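Long-range contacts in protein Pcdhgb2 (Mus musculus, PDB 5SZR), which probably acts, through extracellular cadherin domains of which 3 to 6 are present here, in calcium-dependent cell adhesion and possibly in establishing specific neuronal connections: residues P120-L125 / S206-N211; N211-H216 / A239-L244; P323-P328 / L417-T422; V315-D320 / D358-H363. One frame throughout, in Å; residues are numbered along the deposited sequence.

Contact 1: residues P120-L125 / S206-N211; sequences PEDSPL and SDVNDN. With CA (calcium ion), chain N; CA (calcium ion), chain M; CA (calcium ion), chain O.
Glu121 reaches across to Asp207, Val208 and Asp210 with its carboxylate. OE1 accepts a hydrogen bond from Val208 N at 2.6 Å, through the lone pair that faces away from OE2. The same OE1 binds the calcium of chain N at 2.6 Å. OE2 binds the calcium of chain M, 2.4 Å away. The carboxylate is thus gripped at both oxygens, and this fixes its rotation. CG sits between the backbone N and the carbonyl carbon (chi1 69°), and the chain runs extended from there to the two metals. Further back, Glu121 N donates to Ser206 O over 3.3 Å, beside the parallel bridge of Pro120 with Ser206. The site is the linker between cadherin domains 4 and 5. Residues 207-211 read DVNDN, the DxNDN calcium motif of cadherin linkers. Asp207 OD1 and Val208 O bind the calcium of chain N, and Glu176 and Asp243 add further ligands. Asp207 has its main polar partner in Asn247, and its OD2 probably also accepts from Leu244 N. Asp210 comes from the side opposite Glu121, with its carboxylate plane turned 72° from that of Glu121. Its OD1 takes the chain N ion at 2.4 Å and its OD2 the chain M ion at 2.3 Å. Val208 CG2 packs against Asp122 OD2 at 3.5 Å. Ser123 N closes a type I turn on Pro120 O, and Ser123 OG adds a second bond to it.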
# COMPACT_ATOMS: atom_id res chain seq x y z
N PRO A 120 15.99 -5.39 -3.62
CA PRO A 120 14.87 -6.12 -3.00
C PRO A 120 14.63 -5.70 -1.56
O PRO A 120 15.56 -5.55 -0.77
CB PRO A 120 15.31 -7.58 -3.09
CG PRO A 120 16.22 -7.62 -4.26
CD PRO A 120 16.92 -6.29 -4.31
N GLU A 121 13.35 -5.53 -1.21
CA GLU A 121 12.98 -5.08 0.13
C GLU A 121 13.30 -6.11 1.21
O GLU A 121 13.32 -5.75 2.39
CB GLU A 121 11.49 -4.75 0.17
CG GLU A 121 10.57 -5.95 0.05
CD GLU A 121 9.12 -5.57 0.16
OE1 GLU A 121 8.30 -6.11 -0.61
OE2 GLU A 121 8.79 -4.72 1.01
N ASP A 122 13.53 -7.36 0.84
CA ASP A 122 13.88 -8.39 1.81
C ASP A 122 15.38 -8.64 1.87
O ASP A 122 15.81 -9.66 2.42
CB ASP A 122 13.12 -9.69 1.51
CG ASP A 122 13.51 -10.31 0.17
OD1 ASP A 122 13.28 -11.52 -0.01
OD2 ASP A 122 14.04 -9.58 -0.70
N SER A 123 16.18 -7.72 1.33
CA SER A 123 17.63 -7.84 1.38
C SER A 123 18.09 -8.00 2.83
O SER A 123 17.65 -7.24 3.70
CB SER A 123 18.29 -6.61 0.75
OG SER A 123 18.20 -6.65 -0.66
N PRO A 124 18.96 -8.96 3.12
CA PRO A 124 19.47 -9.11 4.49
C PRO A 124 20.27 -7.89 4.92
O PRO A 124 20.74 -7.09 4.11
CB PRO A 124 20.36 -10.35 4.41
CG PRO A 124 20.11 -10.96 3.07
CD PRO A 124 19.60 -9.89 2.18
N LEU A 125 20.42 -7.76 6.24
CA LEU A 125 21.34 -6.79 6.80
C LEU A 125 22.74 -7.01 6.25
O LEU A 125 23.23 -8.14 6.19
CB LEU A 125 21.35 -6.89 8.32
CG LEU A 125 19.99 -6.61 8.97
CD1 LEU A 125 20.09 -6.59 10.48
CD2 LEU A 125 19.47 -5.29 8.45
N SER A 206 12.44 -2.89 -4.76
CA SER A 206 11.54 -3.77 -5.49
C SER A 206 10.67 -4.58 -4.52
O SER A 206 11.01 -4.78 -3.35
CB SER A 206 12.32 -4.70 -6.42
OG SER A 206 13.23 -5.50 -5.69
N ASP A 207 9.53 -5.05 -5.03
CA ASP A 207 8.50 -5.65 -4.19
C ASP A 207 8.73 -7.14 -3.98
O ASP A 207 9.22 -7.85 -4.86
CB ASP A 207 7.12 -5.43 -4.80
CG ASP A 207 6.00 -5.97 -3.92
OD1 ASP A 207 5.85 -5.48 -2.78
OD2 ASP A 207 5.26 -6.87 -4.37
N VAL A 208 8.37 -7.60 -2.79
CA VAL A 208 8.31 -9.01 -2.42
C VAL A 208 6.90 -9.27 -1.90
O VAL A 208 6.25 -8.38 -1.36
CB VAL A 208 9.39 -9.36 -1.37
CG1 VAL A 208 9.20 -10.75 -0.79
CG2 VAL A 208 10.78 -9.24 -1.98
N ASN A 209 6.41 -10.50 -2.10
CA ASN A 209 5.08 -10.86 -1.62
C ASN A 209 5.17 -11.16 -0.12
O ASN A 209 5.23 -12.30 0.32
CB ASN A 209 4.53 -12.06 -2.39
CG ASN A 209 3.07 -12.34 -2.05
OD1 ASN A 209 2.34 -11.44 -1.63
ND2 ASN A 209 2.65 -13.59 -2.22
N ASP A 210 5.15 -10.08 0.67
CA ASP A 210 5.20 -10.22 2.12
C ASP A 210 3.95 -9.68 2.81
O ASP A 210 3.96 -9.44 4.02
CB ASP A 210 6.45 -9.53 2.68
CG ASP A 210 6.59 -8.09 2.22
OD1 ASP A 210 5.95 -7.70 1.22
OD2 ASP A 210 7.35 -7.33 2.87
N ASN A 211 2.85 -9.50 2.06
CA ASN A 211 1.60 -9.01 2.63
C ASN A 211 0.46 -9.93 2.21
O ASN A 211 0.22 -10.12 1.02
CB ASN A 211 1.31 -7.57 2.19
CG ASN A 211 2.22 -6.57 2.85
OD1 ASN A 211 1.98 -6.13 3.98
ND2 ASN A 211 3.29 -6.18 2.16
CA CA N . 5.65 -6.20 -0.57
CA CA M . 7.21 -5.01 2.85
CA CA O . 0.42 -10.03 -1.31
O HOH W 1 5.29 -5.20 4.46
O HOH W 2 8.76 -5.20 4.66

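Contact 2: residues N211-H216 / A239-L244; sequences NAPVFH and ASDPDL. With CA (calcium ion), chain O; CA (calcium ion), chain N; MAN (alpha-D-mannopyranose), chain Y.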
# COMPACT_ATOMS: atom_id res chain seq x y z
N ASN A 211 2.85 -9.50 2.06
CA ASN A 211 1.60 -9.01 2.63
C ASN A 211 0.46 -9.93 2.21
O ASN A 211 0.22 -10.12 1.02
CB ASN A 211 1.31 -7.57 2.19
CG ASN A 211 2.22 -6.57 2.85
OD1 ASN A 211 1.98 -6.13 3.98
ND2 ASN A 211 3.29 -6.18 2.16
N ALA A 212 -0.23 -10.48 3.19
CA ALA A 212 -1.40 -11.30 2.91
C ALA A 212 -2.61 -10.41 2.65
O ALA A 212 -2.74 -9.35 3.26
CB ALA A 212 -1.68 -12.25 4.08
N PRO A 213 -3.50 -10.81 1.75
CA PRO A 213 -4.75 -10.06 1.58
C PRO A 213 -5.52 -9.96 2.89
O PRO A 213 -5.44 -10.85 3.74
CB PRO A 213 -5.52 -10.87 0.53
CG PRO A 213 -4.81 -12.18 0.43
CD PRO A 213 -3.39 -11.92 0.79
N VAL A 214 -6.24 -8.86 3.06
CA VAL A 214 -7.02 -8.59 4.26
C VAL A 214 -8.42 -8.16 3.83
O VAL A 214 -8.57 -7.22 3.05
CB VAL A 214 -6.37 -7.51 5.14
CG1 VAL A 214 -7.29 -7.16 6.30
CG2 VAL A 214 -5.02 -7.98 5.64
N PHE A 215 -9.44 -8.85 4.35
CA PHE A 215 -10.81 -8.53 3.99
C PHE A 215 -11.24 -7.21 4.63
O PHE A 215 -10.82 -6.87 5.74
CB PHE A 215 -11.76 -9.65 4.42
CG PHE A 215 -11.79 -10.82 3.47
CD1 PHE A 215 -11.05 -11.96 3.73
CD2 PHE A 215 -12.56 -10.77 2.32
CE1 PHE A 215 -11.09 -13.04 2.86
CE2 PHE A 215 -12.60 -11.84 1.45
CZ PHE A 215 -11.86 -12.97 1.72
N HIS A 216 -12.08 -6.48 3.90
CA HIS A 216 -12.52 -5.16 4.36
C HIS A 216 -13.37 -5.26 5.63
O HIS A 216 -13.43 -4.30 6.41
CB HIS A 216 -13.29 -4.47 3.23
CG HIS A 216 -13.61 -3.03 3.50
ND1 HIS A 216 -12.79 -2.00 3.12
CD2 HIS A 216 -14.69 -2.46 4.09
CE1 HIS A 216 -13.33 -0.85 3.47
NE2 HIS A 216 -14.48 -1.10 4.06
N ALA A 239 -11.13 -7.74 -0.47
CA ALA A 239 -9.90 -7.74 0.31
C ALA A 239 -8.87 -6.87 -0.38
O ALA A 239 -8.89 -6.70 -1.61
CB ALA A 239 -9.35 -9.16 0.50
N SER A 240 -7.97 -6.30 0.41
CA SER A 240 -6.91 -5.43 -0.08
C SER A 240 -5.55 -6.09 0.14
O SER A 240 -5.39 -6.97 0.99
CB SER A 240 -6.95 -4.07 0.61
OG SER A 240 -6.85 -4.21 2.01
N ASP A 241 -4.57 -5.65 -0.65
CA ASP A 241 -3.23 -6.21 -0.63
C ASP A 241 -2.24 -5.17 -1.14
O ASP A 241 -2.27 -4.83 -2.33
CB ASP A 241 -3.19 -7.49 -1.48
CG ASP A 241 -1.91 -8.30 -1.28
OD1 ASP A 241 -0.81 -7.73 -1.37
OD2 ASP A 241 -2.02 -9.52 -1.03
N PRO A 242 -1.37 -4.63 -0.29
CA PRO A 242 -0.51 -3.51 -0.71
C PRO A 242 0.63 -3.90 -1.63
O PRO A 242 1.30 -3.01 -2.16
CB PRO A 242 0.02 -2.97 0.62
CG PRO A 242 0.10 -4.17 1.49
CD PRO A 242 -1.09 -5.03 1.10
N ASP A 243 0.87 -5.19 -1.85
CA ASP A 243 1.96 -5.63 -2.70
C ASP A 243 1.67 -5.27 -4.17
O ASP A 243 0.57 -4.84 -4.52
CB ASP A 243 2.20 -7.13 -2.54
CG ASP A 243 2.59 -7.50 -1.11
OD1 ASP A 243 3.19 -6.65 -0.41
OD2 ASP A 243 2.29 -8.63 -0.69
N LEU A 244 2.68 -5.44 -5.02
CA LEU A 244 2.62 -4.98 -6.40
C LEU A 244 2.34 -6.12 -7.37
O LEU A 244 2.76 -7.26 -7.17
CB LEU A 244 3.94 -4.30 -6.80
CG LEU A 244 4.16 -2.85 -6.39
CD1 LEU A 244 5.48 -2.36 -6.97
CD2 LEU A 244 3.01 -1.97 -6.82
CA CA O . 0.42 -10.03 -1.31
CA CA N . 5.65 -6.20 -0.57
C1 MAN Y . -13.06 -3.79 -1.98
C2 MAN Y . -12.61 -3.69 -3.44
C3 MAN Y . -11.09 -3.88 -3.53
C4 MAN Y . -10.34 -2.96 -2.56
C5 MAN Y . -10.91 -3.07 -1.13
C6 MAN Y . -10.32 -2.01 -0.21
O2 MAN Y . -12.87 -2.39 -3.99
O3 MAN Y . -10.62 -3.65 -4.86
O4 MAN Y . -8.98 -3.34 -2.53
O5 MAN Y . -12.35 -2.90 -1.14
O6 MAN Y . -10.71 -2.30 1.13
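Asn211 holds Asp243 by two hydrogen bonds. Its backbone N donates to OD2 at 2.9 Å, on the lone pair facing the other oxygen. Its ND2 donates to OD1 at 2.6 Å, from 20° out of the carboxylate plane. With CG beside the backbone N (chi1 -72°), the amide lies within reach of the carboxylate. Pro242 CG packs on Asn211 CG at 3.5 Å, the two side chains crossing at about a right angle. Asn211 O binds the calcium of chain O, together with both oxygens of Asp241 and with Asp243 OD2. Asp243 OD1 turns to the calcium of chain N, so this carboxylate bridges two metals. Asp241 OD1 also takes the N-H of Asp243, an Asx turn that sets both aspartates of the DPD sequence round the metals. Pro213 lies alongside Asp241, with its CD 3.3 Å from OD2. Val214 and Ser240 form an antiparallel hydrogen-bonded pair, N to O in both directions at 2.9 Å. Phe215 and Ala239 follow as a non-hydrogen-bonded pair. Ala239 CB sits over one face of the Phe215 ring, a CH-pi contact of 4.2 Å to the centroid. His216 ND1 ends the run with a hydrogen bond of 2.9 Å to O6 of a mannose from the protein's own glycan. The whole opens a cadherin domain: strand 214-215 pairs antiparallel with the end of strand 232-240, and the linker calcium site lies just past it.

Contact 3: residues P323-P328 / L417-T422; sequences PRVLYP and LSATAT. With MAN (alpha-D-mannopyranose), chain V; MAN (alpha-D-mannopyranose), chain B; MAN (alpha-D-mannopyranose), chain U.
Pro323 lays its ring against the backbone of Leu417 and Ser418. From CB the ring leads to CG, which lies 3.8 Å from Ser418 CA and 3.7 Å from Leu417 O. The ring closes at CD, which is 3.6 Å from Leu417 O and 4.0 Å from Leu417 CB. On another side CD also packs on Asp358 OD2, a calcium ligand. The ring is therefore wedged between Leu417, just before strand 418-428, and the metal site. Past the ring, Pro323 O touches Ala419 CB at 3.3 Å. The same methyl meets Val325 CG2 at 4.0 Å. This branch of Val325 is beside the backbone N, since CG1 takes the place anti to it (chi1 -179°). No hydrogen bond joins 323-328 to 417-422; the contact is van der Waals, partly apolar and partly ring or methyl against carbonyl oxygen. Ser418 and Thr420 leave the backbone on the side away from 323-328. Ser418 OG, Thr420 OG1 and Thr422 OG1 each carry a covalently linked mannose. These residues are every second one in the strand, so the sugars follow one face of it. Arg410 NE and Asp333 OD2 hydrogen-bond to mannose. The two segments belong to the two sheets of the beta sandwich of cadherin domain 6. Strand 324-327 is an edge strand paired with 350-357, with a classic bulge where Leu326 and Tyr327 both face Val355. Strand 418-428 lies in the other sheet, between strands 335-342 and 402-410.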
# COMPACT_ATOMS: atom_id res chain seq x y z
N PRO A 323 -52.92 -18.65 5.06
CA PRO A 323 -53.44 -19.48 6.14
C PRO A 323 -54.44 -20.50 5.61
O PRO A 323 -55.10 -20.28 4.59
CB PRO A 323 -54.11 -18.47 7.09
CG PRO A 323 -54.28 -17.23 6.30
CD PRO A 323 -53.20 -17.22 5.26
N ARG A 324 -54.53 -21.63 6.30
CA ARG A 324 -55.47 -22.68 5.92
C ARG A 324 -56.24 -23.15 7.15
O ARG A 324 -55.68 -23.27 8.24
CB ARG A 324 -54.75 -23.87 5.25
CG ARG A 324 -53.43 -24.24 5.88
CD ARG A 324 -52.58 -25.05 4.90
NE ARG A 324 -53.14 -26.37 4.64
CZ ARG A 324 -52.81 -27.46 5.33
NH1 ARG A 324 -53.36 -28.63 5.04
NH2 ARG A 324 -51.92 -27.37 6.32
N VAL A 325 -57.53 -23.41 6.95
CA VAL A 325 -58.41 -23.82 8.04
C VAL A 325 -58.28 -25.33 8.24
O VAL A 325 -58.39 -26.10 7.28
CB VAL A 325 -59.86 -23.42 7.75
CG1 VAL A 325 -60.77 -23.83 8.89
CG2 VAL A 325 -59.95 -21.92 7.49
N LEU A 326 -58.04 -25.74 9.48
CA LEU A 326 -57.97 -27.16 9.83
C LEU A 326 -59.19 -27.65 10.57
O LEU A 326 -59.49 -28.85 10.52
CB LEU A 326 -56.73 -27.43 10.69
CG LEU A 326 -55.38 -27.05 10.07
CD1 LEU A 326 -54.24 -27.47 11.00
CD2 LEU A 326 -55.22 -27.70 8.71
N TYR A 327 -59.91 -26.77 11.26
CA TYR A 327 -61.14 -27.11 11.95
C TYR A 327 -62.04 -25.87 11.98
O TYR A 327 -61.56 -24.76 12.19
CB TYR A 327 -60.87 -27.60 13.38
CG TYR A 327 -62.12 -28.00 14.13
CD1 TYR A 327 -62.51 -29.32 14.21
CD2 TYR A 327 -62.92 -27.04 14.76
CE1 TYR A 327 -63.66 -29.69 14.89
CE2 TYR A 327 -64.06 -27.39 15.43
CZ TYR A 327 -64.43 -28.72 15.50
OH TYR A 327 -65.57 -29.07 16.18
N PRO A 328 -63.35 -26.05 11.76
CA PRO A 328 -64.02 -27.33 11.48
C PRO A 328 -63.75 -27.83 10.07
O PRO A 328 -63.27 -27.06 9.24
CB PRO A 328 -65.50 -26.99 11.66
CG PRO A 328 -65.58 -25.53 11.32
CD PRO A 328 -64.31 -24.93 11.84
N LEU A 417 -52.76 -12.36 3.20
CA LEU A 417 -53.44 -13.53 2.67
C LEU A 417 -54.45 -14.05 3.69
O LEU A 417 -54.31 -13.83 4.90
CB LEU A 417 -52.44 -14.64 2.32
CG LEU A 417 -51.30 -14.27 1.37
CD1 LEU A 417 -50.33 -15.43 1.21
CD2 LEU A 417 -51.84 -13.83 0.02
N SER A 418 -55.49 -14.73 3.20
CA SER A 418 -56.58 -15.14 4.07
C SER A 418 -57.20 -16.44 3.59
O SER A 418 -57.00 -16.89 2.46
CB SER A 418 -57.66 -14.06 4.15
OG SER A 418 -58.35 -13.97 2.92
N ALA A 419 -57.97 -17.05 4.49
CA ALA A 419 -58.87 -18.15 4.19
C ALA A 419 -60.23 -17.82 4.79
O ALA A 419 -60.33 -17.05 5.74
CB ALA A 419 -58.35 -19.49 4.73
N THR A 420 -61.28 -18.41 4.22
CA THR A 420 -62.65 -18.13 4.63
C THR A 420 -63.38 -19.42 4.95
O THR A 420 -63.01 -20.50 4.48
CB THR A 420 -63.41 -17.34 3.56
OG1 THR A 420 -63.35 -18.05 2.31
CG2 THR A 420 -62.80 -15.96 3.38
N ALA A 421 -64.43 -19.30 5.76
CA ALA A 421 -65.31 -20.42 6.07
C ALA A 421 -66.70 -19.88 6.41
O ALA A 421 -66.83 -18.84 7.06
CB ALA A 421 -64.77 -21.26 7.22
N THR A 422 -67.73 -20.59 5.96
CA THR A 422 -69.11 -20.26 6.28
C THR A 422 -69.60 -21.17 7.40
O THR A 422 -69.53 -22.40 7.28
CB THR A 422 -70.03 -20.38 5.07
OG1 THR A 422 -69.63 -19.45 4.06
CG2 THR A 422 -71.46 -20.09 5.47
C1 MAN V . -64.67 -18.48 1.94
C2 MAN V . -64.33 -19.63 0.97
C3 MAN V . -63.70 -19.06 -0.30
C4 MAN V . -64.59 -17.96 -0.90
C5 MAN V . -64.86 -16.87 0.15
C6 MAN V . -65.82 -15.82 -0.34
O2 MAN V . -65.51 -20.31 0.55
O3 MAN V . -63.47 -20.07 -1.27
O4 MAN V . -63.93 -17.38 -2.01
O5 MAN V . -65.44 -17.47 1.33
O6 MAN V . -67.00 -16.48 -0.80
C1 MAN B . -69.19 -20.18 2.90
C2 MAN B . -68.62 -19.12 1.96
C3 MAN B . -69.78 -18.30 1.38
C4 MAN B . -70.81 -19.20 0.69
C5 MAN B . -71.32 -20.28 1.67
C6 MAN B . -72.18 -21.33 0.96
O2 MAN B . -67.97 -19.74 0.84
O3 MAN B . -69.32 -17.29 0.47
O4 MAN B . -71.91 -18.42 0.26
O5 MAN B . -70.19 -20.98 2.29
O6 MAN B . -72.69 -22.24 1.93
C1 MAN U . -59.37 -12.97 3.03
C2 MAN U . -60.19 -13.29 1.77
C3 MAN U . -59.35 -12.99 0.53
C4 MAN U . -58.89 -11.53 0.56
C5 MAN U . -58.05 -11.31 1.83
C6 MAN U . -57.58 -9.88 2.00
O2 MAN U . -61.33 -12.43 1.69
O3 MAN U . -60.04 -13.26 -0.68
O4 MAN U . -58.11 -11.23 -0.59
O5 MAN U . -58.85 -11.65 3.00
O6 MAN U . -57.28 -9.69 3.38

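Contact 4: residues V315-D320 / D358-H363; sequences VGDRND and DADSGH. With CA (calcium ion), chain Q; CA (calcium ion), chain R; CA (calcium ion), chain P.
Asp360 stands between Asp317, Asn319 and Asp320, and calcium ions join it to all three. This is the linker site between cadherin domains 5 and 6. Asp317-Asp320 belong to the DxNDN motif of the linker, and Asp358-Asp360 form the DxD sequence of the next domain. Asp360 has CG beside its backbone N (chi1 -63°), which points the carboxylate into the linker loop. OD1 binds the calcium of chain Q at 2.5 Å and OD2 binds the calcium of chain R. Against Asp320 the carboxylate planes are nearly parallel, 12° apart, although the side chains cross obliquely. Asp320 OD1 and Asp360 OD1 are 3.1 Å apart on the shared chain Q ion. Asn319 crosses Asp360 at about a right angle, with the amide plane turned 72° from the carboxylate. Asn319 OD1 and Asp360 OD2 are 2.8 Å apart as ligands of the chain R ion. Asp358 grips that ion with both oxygens, and its OD1 also accepts from Asp360 N in an Asx turn. Asp320 OD2 turns to the calcium of chain P and towards Asn227. Glu286 and Arg318 O are further ligands of the chain Q ion. Asp317 also crosses Asp360 at about a right angle. Its OD1 takes the chain Q ion at 2.5 Å, while OD2 accepts from Ser361 N at 2.8 Å, the N-H arriving from above the carboxylate plane.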
# COMPACT_ATOMS: atom_id res chain seq x y z
N VAL A 315 -31.82 -16.16 5.43
CA VAL A 315 -32.90 -16.24 4.46
C VAL A 315 -34.13 -15.55 5.04
O VAL A 315 -34.62 -15.95 6.10
CB VAL A 315 -33.20 -17.70 4.09
CG1 VAL A 315 -34.37 -17.78 3.12
CG2 VAL A 315 -31.96 -18.35 3.51
N GLY A 316 -34.61 -14.52 4.36
CA GLY A 316 -35.69 -13.70 4.89
C GLY A 316 -37.06 -14.30 4.58
O GLY A 316 -37.29 -14.83 3.50
N ASP A 317 -37.96 -14.20 5.55
CA ASP A 317 -39.30 -14.74 5.39
C ASP A 317 -40.17 -13.79 4.58
O ASP A 317 -40.22 -12.59 4.86
CB ASP A 317 -39.93 -15.00 6.76
CG ASP A 317 -41.31 -15.62 6.66
OD1 ASP A 317 -41.54 -16.42 5.72
OD2 ASP A 317 -42.17 -15.31 7.52
N ARG A 318 -40.83 -14.32 3.56
CA ARG A 318 -41.88 -13.62 2.84
C ARG A 318 -43.22 -14.29 3.10
O ARG A 318 -43.29 -15.42 3.58
CB ARG A 318 -41.60 -13.57 1.34
CG ARG A 318 -40.56 -12.55 0.91
CD ARG A 318 -40.56 -12.41 -0.61
NE ARG A 318 -39.59 -11.42 -1.07
CZ ARG A 318 -39.81 -10.11 -1.09
NH1 ARG A 318 -38.87 -9.28 -1.53
NH2 ARG A 318 -40.98 -9.63 -0.67
N ASN A 319 -44.30 -13.58 2.77
CA ASN A 319 -45.65 -14.10 2.96
C ASN A 319 -46.09 -14.85 1.71
O ASN A 319 -46.98 -14.43 0.96
CB ASN A 319 -46.61 -12.97 3.31
CG ASN A 319 -47.95 -13.50 3.81
OD1 ASN A 319 -47.98 -14.50 4.52
ND2 ASN A 319 -49.04 -12.85 3.43
N ASP A 320 -45.46 -16.01 1.49
CA ASP A 320 -45.79 -16.85 0.35
C ASP A 320 -46.66 -18.05 0.73
O ASP A 320 -46.81 -18.98 -0.07
CB ASP A 320 -44.52 -17.32 -0.36
CG ASP A 320 -43.50 -17.95 0.58
OD1 ASP A 320 -43.65 -17.81 1.81
OD2 ASP A 320 -42.54 -18.57 0.08
N ASP A 358 -50.47 -21.44 9.61
CA ASP A 358 -49.81 -20.64 8.59
C ASP A 358 -48.34 -21.04 8.56
O ASP A 358 -47.66 -20.97 9.59
CB ASP A 358 -49.97 -19.15 8.88
CG ASP A 358 -49.67 -18.28 7.67
OD1 ASP A 358 -48.55 -18.37 7.12
OD2 ASP A 358 -50.55 -17.50 7.27
N ALA A 359 -47.85 -21.44 7.38
CA ALA A 359 -46.49 -21.97 7.26
C ALA A 359 -45.41 -20.92 7.43
O ALA A 359 -44.23 -21.28 7.57
CB ALA A 359 -46.33 -22.67 5.91
N ASP A 360 -45.75 -19.63 7.41
CA ASP A 360 -44.74 -18.59 7.45
C ASP A 360 -44.29 -18.31 8.88
O ASP A 360 -44.53 -19.12 9.78
CB ASP A 360 -45.28 -17.32 6.79
CG ASP A 360 -45.60 -17.52 5.32
OD1 ASP A 360 -44.85 -18.26 4.65
OD2 ASP A 360 -46.60 -16.95 4.83
N SER A 361 -43.62 -17.18 9.10
CA SER A 361 -43.10 -16.80 10.41
C SER A 361 -43.45 -15.35 10.71
O SER A 361 -43.84 -14.59 9.83
CB SER A 361 -41.58 -17.00 10.47
OG SER A 361 -41.22 -18.34 10.18
N GLY A 362 -43.30 -14.99 11.98
CA GLY A 362 -43.54 -13.62 12.40
C GLY A 362 -44.93 -13.13 12.05
O GLY A 362 -45.93 -13.86 12.15
N HIS A 363 -45.00 -11.87 11.61
CA HIS A 363 -46.29 -11.30 11.24
C HIS A 363 -46.90 -12.01 10.03
O HIS A 363 -48.12 -12.03 9.88
CB HIS A 363 -46.15 -9.80 10.95
CG HIS A 363 -46.02 -8.96 12.19
ND1 HIS A 363 -44.82 -8.78 12.84
CD2 HIS A 363 -46.94 -8.26 12.89
CE1 HIS A 363 -45.00 -8.00 13.89
NE2 HIS A 363 -46.28 -7.67 13.94
CA CA Q . -42.50 -17.78 3.91
CA CA R . -48.77 -16.27 5.73
CA CA P . -41.35 -20.29 1.10
O HOH W 3 -43.32 -21.97 0.93
O HOH W 4 -40.48 -20.78 -1.09

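Contacts 1, 3 and 4 lie at the surface, and contact 2 is partly buried. Contacts 1 and 2 share Asn211 and the calcium ions of chains N and O; both belong to the junction of domains 4 and 5. Contact 4 lies at the next junction, its centre about 56 Å from that of contact 1, and joins the linker to the following domain rather than the preceding one. The chemistry follows position. Carboxylates and metals dominate contacts 1 and 4, contact 2 grades from calcium ligands into strand pairing, and contact 3 is van der Waals, with sugars along its second strand. Contacts 3 and 4 touch where domain 6 begins, with Leu417 packed on Asn319.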